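Long-range contacts in cytochrome P450 (Novosphingobium aromaticivorans, PDB 3OFT), which is a haem-containing member of the cytochrome P450 family, a largely helical single-chain protein that holds an iron protoporphyrin in its interior: residues 70-75 with 86-91; 80-85 with 227-232. All blocks are in the same frame, centred on the assembly; numbering follows the deposited sequence.

Interaction 1: 70-75 with 86-91. With HEM (protoporphyrin IX containing Fe), chain D.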
ATOM      1  N   GLN A  70      -2.295  14.771   9.234  1.00 10.18           N
ATOM      2  CA  GLN A  70      -2.945  14.427  10.486  1.00 13.77           C
ATOM      3  C   GLN A  70      -4.264  13.702  10.340  1.00 13.26           C
ATOM      4  O   GLN A  70      -4.575  12.803  11.129  1.00 12.77           O
ATOM      5  CB  GLN A  70      -3.252  15.699  11.272  1.00 15.84           C
ATOM      6  CG  GLN A  70      -3.153  15.494  12.690  1.00 22.59           C
ATOM      7  CD  GLN A  70      -1.838  16.025  13.145  1.00 32.53           C
ATOM      8  OE1 GLN A  70      -0.772  15.648  12.607  1.00 34.81           O
ATOM      9  NE2 GLN A  70      -1.885  16.950  14.109  1.00 34.14           N
ATOM     10  N   CYS A  71      -5.058  14.119   9.357  1.00 13.55           N
ATOM     11  CA  CYS A  71      -6.454  13.632   9.228  1.00 14.00           C
ATOM     12  C   CYS A  71      -6.581  12.099   8.962  1.00 14.10           C
ATOM     13  O   CYS A  71      -7.564  11.469   9.374  1.00 13.48           O
ATOM     14  CB  CYS A  71      -7.189  14.441   8.143  1.00 15.03           C
ATOM     15  SG  CYS A  71      -6.568  14.207   6.406  1.00 21.71           S
ATOM     16  N   LEU A  72      -5.599  11.526   8.265  1.00 12.53           N
ATOM     17  CA  LEU A  72      -5.565  10.097   7.851  1.00 11.94           C
ATOM     18  C   LEU A  72      -6.566   9.743   6.749  1.00 12.00           C
ATOM     19  O   LEU A  72      -6.210   9.075   5.782  1.00 11.19           O
ATOM     20  CB  LEU A  72      -5.708   9.102   9.023  1.00 11.17           C
ATOM     21  CG  LEU A  72      -5.591   7.582   8.736  1.00 11.69           C
ATOM     22  CD1 LEU A  72      -4.172   7.276   8.256  1.00 11.99           C
ATOM     23  CD2 LEU A  72      -5.889   6.728   9.969  1.00 12.67           C
ATOM     24  N   ALA A  73      -7.816  10.165   6.922  1.00 11.34           N
ATOM     25  CA  ALA A  73      -8.860   9.745   6.016  1.00 11.59           C
ATOM     26  C   ALA A  73      -9.968  10.749   5.970  1.00 12.40           C
ATOM     27  O   ALA A  73     -10.133  11.585   6.910  1.00 11.47           O
ATOM     28  CB  ALA A  73      -9.412   8.374   6.402  1.00 11.33           C
ATOM     29  N   VAL A  74     -10.760  10.668   4.903  1.00 13.86           N
ATOM     30  CA  VAL A  74     -11.982  11.464   4.837  1.00 16.85           C
ATOM     31  C   VAL A  74     -13.115  10.989   5.783  1.00 18.46           C
ATOM     32  O   VAL A  74     -14.036  11.759   6.065  1.00 20.21           O
ATOM     33  CB  VAL A  74     -12.504  11.647   3.368  1.00 18.04           C
ATOM     34  CG1 VAL A  74     -11.398  12.297   2.491  1.00 18.73           C
ATOM     35  CG2 VAL A  74     -12.965  10.340   2.810  1.00 19.03           C
ATOM     36  N   THR A  75     -13.057   9.748   6.270  1.00 18.56           N
ATOM     37  CA  THR A  75     -14.025   9.265   7.270  1.00 18.63           C
ATOM     38  C   THR A  75     -13.726   9.898   8.614  1.00 17.53           C
ATOM     39  O   THR A  75     -12.616   9.715   9.121  1.00 17.54           O
ATOM     40  CB  THR A  75     -13.883   7.765   7.447  1.00 19.37           C
ATOM     41  OG1 THR A  75     -13.795   7.159   6.168  1.00 22.95           O
ATOM     42  CG2 THR A  75     -15.066   7.194   8.177  1.00 21.52           C
ATOM     43  N   PRO A  86       5.013   6.789  11.791  1.00  8.17           N
ATOM     44  CA  PRO A  86       5.098   8.208  11.495  1.00  7.89           C
ATOM     45  C   PRO A  86       3.976   8.735  10.566  1.00  7.78           C
ATOM     46  O   PRO A  86       3.971   9.921  10.284  1.00  6.88           O
ATOM     47  CB  PRO A  86       6.467   8.342  10.810  1.00  9.33           C
ATOM     48  CG  PRO A  86       6.779   6.990  10.293  1.00 11.26           C
ATOM     49  CD  PRO A  86       5.855   5.992  10.882  1.00  8.32           C
ATOM     50  N   LEU A  87       3.042   7.875  10.126  1.00  6.76           N
ATOM     51  CA  LEU A  87       2.179   8.220   8.956  1.00  8.30           C
ATOM     52  C   LEU A  87       1.421   9.535   9.142  1.00  8.37           C
ATOM     53  O   LEU A  87       1.223  10.295   8.186  1.00  8.49           O
ATOM     54  CB  LEU A  87       1.188   7.087   8.621  1.00  7.78           C
ATOM     55  CG  LEU A  87       0.241   7.245   7.417  1.00  9.46           C
ATOM     56  CD1 LEU A  87       1.022   7.308   6.065  1.00 10.93           C
ATOM     57  CD2 LEU A  87      -0.752   6.111   7.409  1.00  9.46           C
ATOM     58  N   GLN A  88       0.954   9.760  10.365  1.00  8.28           N
ATOM     59  CA  GLN A  88       0.088  10.915  10.652  1.00  9.22           C
ATOM     60  C   GLN A  88       0.799  12.091  11.257  1.00  9.90           C
ATOM     61  O   GLN A  88       0.129  13.041  11.654  1.00 11.63           O
ATOM     62  CB  GLN A  88      -1.063  10.500  11.570  1.00  8.54           C
ATOM     63  CG  GLN A  88      -2.107   9.648  10.845  1.00 10.08           C
ATOM     64  CD  GLN A  88      -3.224   9.244  11.794  1.00 11.30           C
ATOM     65  OE1 GLN A  88      -4.046  10.071  12.243  1.00 13.20           O
ATOM     66  NE2 GLN A  88      -3.265   8.002  12.088  1.00  5.11           N
ATOM     67  N   GLN A  89       2.134  12.067  11.331  1.00  9.37           N
ATOM     68  CA  GLN A  89       2.833  13.222  11.915  1.00  9.27           C
ATOM     69  C   GLN A  89       3.303  14.238  10.885  1.00  9.44           C
ATOM     70  O   GLN A  89       3.450  13.901   9.725  1.00  7.93           O
ATOM     71  CB  GLN A  89       4.014  12.731  12.739  1.00  9.19           C
ATOM     72  CG  GLN A  89       3.551  11.701  13.783  1.00 10.14           C
ATOM     73  CD  GLN A  89       4.738  11.100  14.501  1.00 16.35           C
ATOM     74  OE1 GLN A  89       5.631  10.532  13.880  1.00 16.15           O
ATOM     75  NE2 GLN A  89       4.754  11.226  15.812  1.00 16.43           N
ATOM     76  N   ASP A  90       3.531  15.477  11.334  1.00  9.01           N
ATOM     77  CA  ASP A  90       4.069  16.538  10.489  1.00 10.86           C
ATOM     78  C   ASP A  90       5.393  17.059  11.042  1.00 10.62           C
ATOM     79  O   ASP A  90       5.692  16.870  12.229  1.00 10.85           O
ATOM     80  CB  ASP A  90       3.095  17.718  10.424  1.00 11.79           C
ATOM     81  CG  ASP A  90       1.730  17.347   9.827  1.00 13.90           C
ATOM     82  OD1 ASP A  90       1.647  16.631   8.797  1.00 11.50           O
ATOM     83  OD2 ASP A  90       0.704  17.837  10.380  1.00 15.27           O
ATOM     84  N   GLY A  91       6.167  17.682  10.157  1.00 11.06           N
ATOM     85  CA  GLY A  91       7.265  18.600  10.528  1.00 11.35           C
ATOM     86  C   GLY A  91       8.395  17.925  11.269  1.00 11.22           C
ATOM     87  O   GLY A  91       8.787  16.815  10.949  1.00  8.92           O
TER
HETATM   88  CHA HEM D 417       3.934   5.220   3.698  1.00  2.48           C
HETATM   89  CHB HEM D 417       2.511   2.688  -0.209  1.00  5.96           C
HETATM   90  CHC HEM D 417       4.483  -1.290   1.685  1.00  5.36           C
HETATM   91  CHD HEM D 417       4.932   0.958   5.910  1.00  8.21           C
HETATM   92  C1A HEM D 417       3.449   4.874   2.451  1.00  5.58           C
HETATM   93  C2A HEM D 417       2.918   5.812   1.490  1.00  5.46           C
HETATM   94  C3A HEM D 417       2.523   5.150   0.409  1.00  4.72           C
HETATM   95  C4A HEM D 417       2.757   3.726   0.657  1.00  6.21           C
HETATM   96  CMA HEM D 417       1.855   5.802  -0.828  1.00  5.72           C
HETATM   97  CAA HEM D 417       2.869   7.358   1.668  1.00  6.43           C
HETATM   98  CBA HEM D 417       1.640   7.691   2.484  1.00  6.68           C
HETATM   99  CGA HEM D 417       1.433   9.192   2.627  1.00  6.78           C
HETATM  100  O1A HEM D 417       0.510   9.593   3.403  1.00  7.91           O
HETATM  101  O2A HEM D 417       2.147  10.036   1.999  1.00  8.19           O
HETATM  102  C1B HEM D 417       2.931   1.374  -0.058  1.00  5.61           C
HETATM  103  C2B HEM D 417       2.818   0.329  -1.043  1.00  4.66           C
HETATM  104  C3B HEM D 417       3.376  -0.770  -0.497  1.00  5.25           C
HETATM  105  C4B HEM D 417       3.843  -0.431   0.833  1.00  5.27           C
HETATM  106  CMB HEM D 417       2.179   0.514  -2.431  1.00  3.95           C
HETATM  107  CAB HEM D 417       3.535  -2.199  -1.024  1.00  8.63           C
HETATM  108  CBB HEM D 417       3.051  -2.607  -2.211  1.00 14.94           C
HETATM  109  C1C HEM D 417       4.800  -1.088   2.996  1.00  7.61           C
HETATM  110  C2C HEM D 417       5.451  -2.028   3.898  1.00  8.68           C
HETATM  111  C3C HEM D 417       5.539  -1.381   5.094  1.00 12.06           C
HETATM  112  C4C HEM D 417       5.053  -0.030   4.939  1.00  7.84           C
HETATM  113  CMC HEM D 417       5.879  -3.483   3.519  1.00 10.19           C
HETATM  114  CAC HEM D 417       6.154  -1.832   6.441  1.00 14.60           C
HETATM  115  CBC HEM D 417       6.160  -3.100   6.838  1.00 21.62           C
HETATM  116  C1D HEM D 417       4.746   2.285   5.704  1.00  6.67           C
HETATM  117  C2D HEM D 417       4.871   3.295   6.745  1.00  7.59           C
HETATM  118  C3D HEM D 417       4.603   4.611   6.038  1.00  4.94           C
HETATM  119  C4D HEM D 417       4.299   4.301   4.669  1.00  5.27           C
HETATM  120  CMD HEM D 417       5.265   3.073   8.249  1.00  5.24           C
HETATM  121  CAD HEM D 417       4.642   6.000   6.739  1.00  6.71           C
HETATM  122  CBD HEM D 417       5.978   6.642   6.327  1.00  5.13           C
HETATM  123  CGD HEM D 417       5.929   8.079   6.858  1.00  9.47           C
HETATM  124  O1D HEM D 417       4.851   8.609   7.195  1.00  7.95           O
HETATM  125  O2D HEM D 417       6.966   8.749   6.901  1.00 11.02           O
HETATM  126  NA  HEM D 417       3.355   3.596   1.896  1.00  6.44           N
HETATM  127  NB  HEM D 417       3.602   0.872   1.038  1.00  5.60           N
HETATM  128  NC  HEM D 417       4.620   0.120   3.651  1.00  7.35           N
HETATM  129  ND  HEM D 417       4.388   2.908   4.513  1.00  4.72           N
HETATM  130 FE   HEM D 417       4.061   1.889   2.751  1.00  8.33          FE
HETATM  131  O   HOH W   1       1.883   1.439   3.628  1.00 12.50           O
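Leu72 and Leu87 meet through one methyl each, CD1 of Leu72 lying 3.7 Å from CD2 of Leu87, with the two side chains crossing at about a right angle. With CG of Leu87 opposite its backbone N (chi1 -178°), its two methyls are shared out: CD2 turns to Leu72, while CD1 rests against a haem propionate, 3.7 Å from HEM CBA. Beside this pair the side chain of Gln88 passes at a slant over Leu72, its terminal amide group packed against the leucine, with Gln88 CD 3.7 Å from Leu72 CB. Met82 of helix 78-82 touches both Leu72 and Gln88.

Farther along, the side chain of Gln70 bends at chi2 and brings its amide group toward the backbone of Gln88 and the carboxylate of Asp90, with the two planar groups only 10° apart. The CA-H of Gln70 also points at the backbone carbonyl of Gln88, Gln70 CA to Gln88 O 3.6 Å. The Asp90 carboxylate is hydrogen-bonded to Ser68 OG through OD2 and to the backbone N of Ser69 through OD1, which ties the end of strand 67-68 to the loop that leads into helix 91-104. A type I turn from Pro86 to Gln89, closed by Gln89 N to Pro86 O at 3.0 Å, presents Leu87 to the cofactor. Leu72 also touches a bound (2R,5R)-hexane-2,5-diol, placing this apolar junction between the propionate edge of the haem and the ligand pocket of a P450 fold, in the B-C loop region.

Interaction 2: 80-85 with 227-232. With HEM (protoporphyrin IX containing Fe), chain D.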
ATOM      1  N   LYS A  80      -8.185  10.099  14.337  1.00 13.50           N
ATOM      2  CA  LYS A  80      -8.164  10.419  15.757  1.00 14.25           C
ATOM      3  C   LYS A  80      -7.947   9.147  16.553  1.00 12.98           C
ATOM      4  O   LYS A  80      -7.278   9.166  17.592  1.00 13.58           O
ATOM      5  CB  LYS A  80      -9.485  11.095  16.166  1.00 15.84           C
ATOM      6  CG  LYS A  80      -9.584  11.428  17.644  1.00 20.62           C
ATOM      7  CD  LYS A  80     -10.458  12.661  17.834  1.00 27.52           C
ATOM      8  CE  LYS A  80      -9.894  13.532  18.955  1.00 30.47           C
ATOM      9  NZ  LYS A  80     -10.408  13.082  20.267  1.00 30.52           N
ATOM     10  N   VAL A  81      -8.510   8.035  16.078  1.00 11.78           N
ATOM     11  CA  VAL A  81      -8.291   6.761  16.760  1.00 12.56           C
ATOM     12  C   VAL A  81      -6.913   6.143  16.472  1.00 12.35           C
ATOM     13  O   VAL A  81      -6.202   5.712  17.383  1.00 11.46           O
ATOM     14  CB  VAL A  81      -9.446   5.772  16.483  1.00 12.64           C
ATOM     15  CG1 VAL A  81      -9.132   4.373  17.031  1.00 14.27           C
ATOM     16  CG2 VAL A  81     -10.770   6.314  17.143  1.00 12.72           C
ATOM     17  N   MET A  82      -6.562   6.059  15.199  1.00 11.04           N
ATOM     18  CA  MET A  82      -5.366   5.299  14.820  1.00 12.98           C
ATOM     19  C   MET A  82      -4.049   5.941  15.240  1.00 11.49           C
ATOM     20  O   MET A  82      -3.160   5.219  15.668  1.00 12.92           O
ATOM     21  CB  MET A  82      -5.394   4.902  13.346  1.00 12.75           C
ATOM     22  CG  MET A  82      -6.489   3.841  13.073  1.00 18.18           C
ATOM     23  SD  MET A  82      -6.151   2.239  13.853  1.00 26.38           S
ATOM     24  CE  MET A  82      -7.609   1.370  13.274  1.00 29.33           C
ATOM     25  N   GLN A  83      -3.926   7.269  15.131  1.00 10.48           N
ATOM     26  CA  GLN A  83      -2.737   7.987  15.624  1.00 10.90           C
ATOM     27  C   GLN A  83      -1.444   7.289  15.182  1.00  9.46           C
ATOM     28  O   GLN A  83      -0.488   7.138  15.959  1.00  9.88           O
ATOM     29  CB  GLN A  83      -2.778   8.128  17.165  1.00 11.07           C
ATOM     30  CG  GLN A  83      -3.959   8.975  17.633  1.00 14.23           C
ATOM     31  CD  GLN A  83      -3.675  10.408  17.332  1.00 20.71           C
ATOM     32  OE1 GLN A  83      -2.820  11.007  17.960  1.00 21.85           O
ATOM     33  NE2 GLN A  83      -4.356  10.961  16.324  1.00 22.56           N
ATOM     34  N   PHE A  84      -1.395   6.916  13.909  1.00  8.63           N
ATOM     35  CA  PHE A  84      -0.233   6.181  13.379  1.00  8.43           C
ATOM     36  C   PHE A  84       1.064   6.983  13.418  1.00  8.21           C
ATOM     37  O   PHE A  84       1.100   8.179  13.116  1.00  6.45           O
ATOM     38  CB  PHE A  84      -0.488   5.810  11.919  1.00  7.94           C
ATOM     39  CG  PHE A  84      -1.454   4.705  11.726  1.00 11.03           C
ATOM     40  CD1 PHE A  84      -1.274   3.489  12.345  1.00  7.76           C
ATOM     41  CD2 PHE A  84      -2.520   4.859  10.838  1.00 11.45           C
ATOM     42  CE1 PHE A  84      -2.163   2.439  12.130  1.00  7.64           C
ATOM     43  CE2 PHE A  84      -3.396   3.805  10.608  1.00 13.28           C
ATOM     44  CZ  PHE A  84      -3.211   2.590  11.260  1.00  9.81           C
ATOM     45  N   ILE A  85       2.143   6.300  13.788  1.00  6.48           N
ATOM     46  CA  ILE A  85       3.471   6.908  13.736  1.00  7.90           C
ATOM     47  C   ILE A  85       4.353   6.105  12.743  1.00  7.66           C
ATOM     48  O   ILE A  85       4.458   4.874  12.851  1.00  8.66           O
ATOM     49  CB  ILE A  85       4.152   6.895  15.128  1.00  6.33           C
ATOM     50  CG1 ILE A  85       3.524   7.950  16.043  1.00  7.77           C
ATOM     51  CG2 ILE A  85       5.672   7.173  14.990  1.00  9.02           C
ATOM     52  CD1 ILE A  85       4.109   7.813  17.509  1.00  8.85           C
ATOM     53  N   MET A 227       3.562   3.259  16.594  1.00  7.50           N
ATOM     54  CA  MET A 227       4.496   2.949  15.491  1.00  8.16           C
ATOM     55  C   MET A 227       4.334   1.505  14.986  1.00  8.97           C
ATOM     56  O   MET A 227       4.301   1.240  13.759  1.00  8.67           O
ATOM     57  CB  MET A 227       5.942   3.212  15.934  1.00  6.84           C
ATOM     58  CG  MET A 227       6.995   3.077  14.853  1.00  7.82           C
ATOM     59  SD  MET A 227       7.528   1.368  14.705  1.00 12.71           S
ATOM     60  CE  MET A 227       8.227   1.074  16.337  1.00 12.21           C
ATOM     61  N   CYS A 228       4.240   0.582  15.937  1.00  8.78           N
ATOM     62  CA  CYS A 228       4.066  -0.829  15.622  1.00 10.65           C
ATOM     63  C   CYS A 228       2.773  -1.109  14.898  1.00  9.75           C
ATOM     64  O   CYS A 228       2.788  -1.933  13.969  1.00 10.11           O
ATOM     65  CB  CYS A 228       4.160  -1.673  16.896  1.00  8.99           C
ATOM     66  SG  CYS A 228       5.898  -1.755  17.484  1.00 15.55           S
ATOM     67  N   ARG A 229       1.674  -0.434  15.301  1.00  8.86           N
ATOM     68  CA  ARG A 229       0.392  -0.481  14.579  1.00 11.71           C
ATOM     69  C   ARG A 229       0.546  -0.006  13.121  1.00  9.87           C
ATOM     70  O   ARG A 229      -0.064  -0.603  12.197  1.00  8.66           O
ATOM     71  CB  ARG A 229      -0.628   0.439  15.321  1.00 13.04           C
ATOM     72  CG  ARG A 229      -2.073   0.500  14.898  1.00 21.35           C
ATOM     73  CD  ARG A 229      -2.776   1.673  15.679  1.00 22.44           C
ATOM     74  NE  ARG A 229      -2.548   1.491  17.094  1.00 23.82           N
ATOM     75  CZ  ARG A 229      -2.456   2.431  18.045  1.00 19.52           C
ATOM     76  NH1 ARG A 229      -2.574   3.739  17.841  1.00 21.11           N
ATOM     77  NH2 ARG A 229      -2.229   2.014  19.257  1.00 21.97           N
ATOM     78  N   ASN A 230       1.272   1.105  12.919  1.00  6.73           N
ATOM     79  CA  ASN A 230       1.599   1.556  11.562  1.00  7.87           C
ATOM     80  C   ASN A 230       2.393   0.544  10.710  1.00  8.19           C
ATOM     81  O   ASN A 230       2.083   0.369   9.524  1.00  8.98           O
ATOM     82  CB  ASN A 230       2.296   2.906  11.612  1.00  6.32           C
ATOM     83  CG  ASN A 230       2.248   3.673  10.298  1.00 10.20           C
ATOM     84  OD1 ASN A 230       1.832   3.189   9.232  1.00 13.12           O
ATOM     85  ND2 ASN A 230       2.708   4.868  10.365  1.00  6.83           N
ATOM     86  N   LEU A 231       3.406  -0.088  11.291  1.00  9.10           N
ATOM     87  CA  LEU A 231       4.191  -1.101  10.571  1.00 10.29           C
ATOM     88  C   LEU A 231       3.339  -2.295  10.173  1.00 10.70           C
ATOM     89  O   LEU A 231       3.411  -2.761   9.014  1.00 12.66           O
ATOM     90  CB  LEU A 231       5.408  -1.536  11.376  1.00 11.01           C
ATOM     91  CG  LEU A 231       6.528  -0.500  11.434  1.00 12.66           C
ATOM     92  CD1 LEU A 231       7.606  -1.188  12.259  1.00 15.73           C
ATOM     93  CD2 LEU A 231       7.076  -0.131  10.045  1.00 13.78           C
ATOM     94  N   LEU A 232       2.472  -2.740  11.081  1.00  9.21           N
ATOM     95  CA  LEU A 232       1.597  -3.862  10.783  1.00  9.22           C
ATOM     96  C   LEU A 232       0.631  -3.491   9.674  1.00  9.49           C
ATOM     97  O   LEU A 232       0.583  -4.178   8.647  1.00 11.22           O
ATOM     98  CB  LEU A 232       0.758  -4.270  12.008  1.00  8.35           C
ATOM     99  CG  LEU A 232      -0.205  -5.446  11.796  1.00 11.77           C
ATOM    100  CD1 LEU A 232       0.550  -6.759  11.502  1.00  8.34           C
ATOM    101  CD2 LEU A 232      -1.127  -5.646  12.994  1.00 11.93           C
TER
HETATM  102  CHA HEM D 417       3.934   5.220   3.698  1.00  2.48           C
HETATM  103  CHB HEM D 417       2.511   2.688  -0.209  1.00  5.96           C
HETATM  104  CHC HEM D 417       4.483  -1.290   1.685  1.00  5.36           C
HETATM  105  CHD HEM D 417       4.932   0.958   5.910  1.00  8.21           C
HETATM  106  C1A HEM D 417       3.449   4.874   2.451  1.00  5.58           C
HETATM  107  C2A HEM D 417       2.918   5.812   1.490  1.00  5.46           C
HETATM  108  C3A HEM D 417       2.523   5.150   0.409  1.00  4.72           C
HETATM  109  C4A HEM D 417       2.757   3.726   0.657  1.00  6.21           C
HETATM  110  CMA HEM D 417       1.855   5.802  -0.828  1.00  5.72           C
HETATM  111  CAA HEM D 417       2.869   7.358   1.668  1.00  6.43           C
HETATM  112  CBA HEM D 417       1.640   7.691   2.484  1.00  6.68           C
HETATM  113  CGA HEM D 417       1.433   9.192   2.627  1.00  6.78           C
HETATM  114  O1A HEM D 417       0.510   9.593   3.403  1.00  7.91           O
HETATM  115  O2A HEM D 417       2.147  10.036   1.999  1.00  8.19           O
HETATM  116  C1B HEM D 417       2.931   1.374  -0.058  1.00  5.61           C
HETATM  117  C2B HEM D 417       2.818   0.329  -1.043  1.00  4.66           C
HETATM  118  C3B HEM D 417       3.376  -0.770  -0.497  1.00  5.25           C
HETATM  119  C4B HEM D 417       3.843  -0.431   0.833  1.00  5.27           C
HETATM  120  CMB HEM D 417       2.179   0.514  -2.431  1.00  3.95           C
HETATM  121  CAB HEM D 417       3.535  -2.199  -1.024  1.00  8.63           C
HETATM  122  CBB HEM D 417       3.051  -2.607  -2.211  1.00 14.94           C
HETATM  123  C1C HEM D 417       4.800  -1.088   2.996  1.00  7.61           C
HETATM  124  C2C HEM D 417       5.451  -2.028   3.898  1.00  8.68           C
HETATM  125  C3C HEM D 417       5.539  -1.381   5.094  1.00 12.06           C
HETATM  126  C4C HEM D 417       5.053  -0.030   4.939  1.00  7.84           C
HETATM  127  CMC HEM D 417       5.879  -3.483   3.519  1.00 10.19           C
HETATM  128  CAC HEM D 417       6.154  -1.832   6.441  1.00 14.60           C
HETATM  129  CBC HEM D 417       6.160  -3.100   6.838  1.00 21.62           C
HETATM  130  C1D HEM D 417       4.746   2.285   5.704  1.00  6.67           C
HETATM  131  C2D HEM D 417       4.871   3.295   6.745  1.00  7.59           C
HETATM  132  C3D HEM D 417       4.603   4.611   6.038  1.00  4.94           C
HETATM  133  C4D HEM D 417       4.299   4.301   4.669  1.00  5.27           C
HETATM  134  CMD HEM D 417       5.265   3.073   8.249  1.00  5.24           C
HETATM  135  CAD HEM D 417       4.642   6.000   6.739  1.00  6.71           C
HETATM  136  CBD HEM D 417       5.978   6.642   6.327  1.00  5.13           C
HETATM  137  CGD HEM D 417       5.929   8.079   6.858  1.00  9.47           C
HETATM  138  O1D HEM D 417       4.851   8.609   7.195  1.00  7.95           O
HETATM  139  O2D HEM D 417       6.966   8.749   6.901  1.00 11.02           O
HETATM  140  NA  HEM D 417       3.355   3.596   1.896  1.00  6.44           N
HETATM  141  NB  HEM D 417       3.602   0.872   1.038  1.00  5.60           N
HETATM  142  NC  HEM D 417       4.620   0.120   3.651  1.00  7.35           N
HETATM  143  ND  HEM D 417       4.388   2.908   4.513  1.00  4.72           N
HETATM  144 FE   HEM D 417       4.061   1.889   2.751  1.00  8.33          FE
HETATM  145  O   HOH W   1       1.883   1.439   3.628  1.00 12.50           O
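Arg229 NH1 donates a hydrogen bond of 2.7 Å to Met82 O, the carbonyl at the end of helix 78-82. The oxygen lies at the edge of the guanidinium, in its plane, while the donor stands 37° out of the carbonyl plane. A salt bridge from NH2 to Asp187 of helix 179-199 holds the same guanidinium from another direction, which should help to fix its rotation. A second, weak bond joins Asn230 ND2 to Ile85 O at 3.0 Å, and the CA-H of Met227 points at that carbonyl as well.

Around these bonds lies a layer of side chains. The Phe84 and Arg229 side chains cross at about a right angle, Phe84 CE1 3.4 Å from Arg229 CG, with ring and guanidinium planes 48° apart and with Met82 CB above one face of the ring, toward its rim. Arg229, its CG opposite the backbone N (chi1 -174°), bends at chi3, and its CD passes 3.9 Å from SD of Met82. Ile85 CG2 approaches Met227 CB at 4.1 Å. On the haem side, Asn230 OD1 lies 3.6 Å from HEM CMD. Helix 221-252 is the long distal helix (helix I) of the P450 fold, here joined beside the haem to the B-C loop region.

How the interactions relate
Interactions 1 and 2 are both largely buried, their centres 10 Å apart, and both touch the haem, though only interaction 1 includes an exposed residue, Gln70, among those in contact. Their segments alternate along the chain: 80-85 leads directly into 86-91, so one continuous run faces the 70-75 loop with one part and helix 221-252 with the other. Asn230 bridges them by packing against Pro86 and Leu87, as does Gln88 by lying close to Gln83. Their chemistry differs: in 80-85 with 227-232 a buried arginine, and more weakly an asparagine, bond to backbone carbonyls, whereas 70-75 with 86-91 combines leucine packing near the ligands with Gln70 and Asp90 nearer the surface.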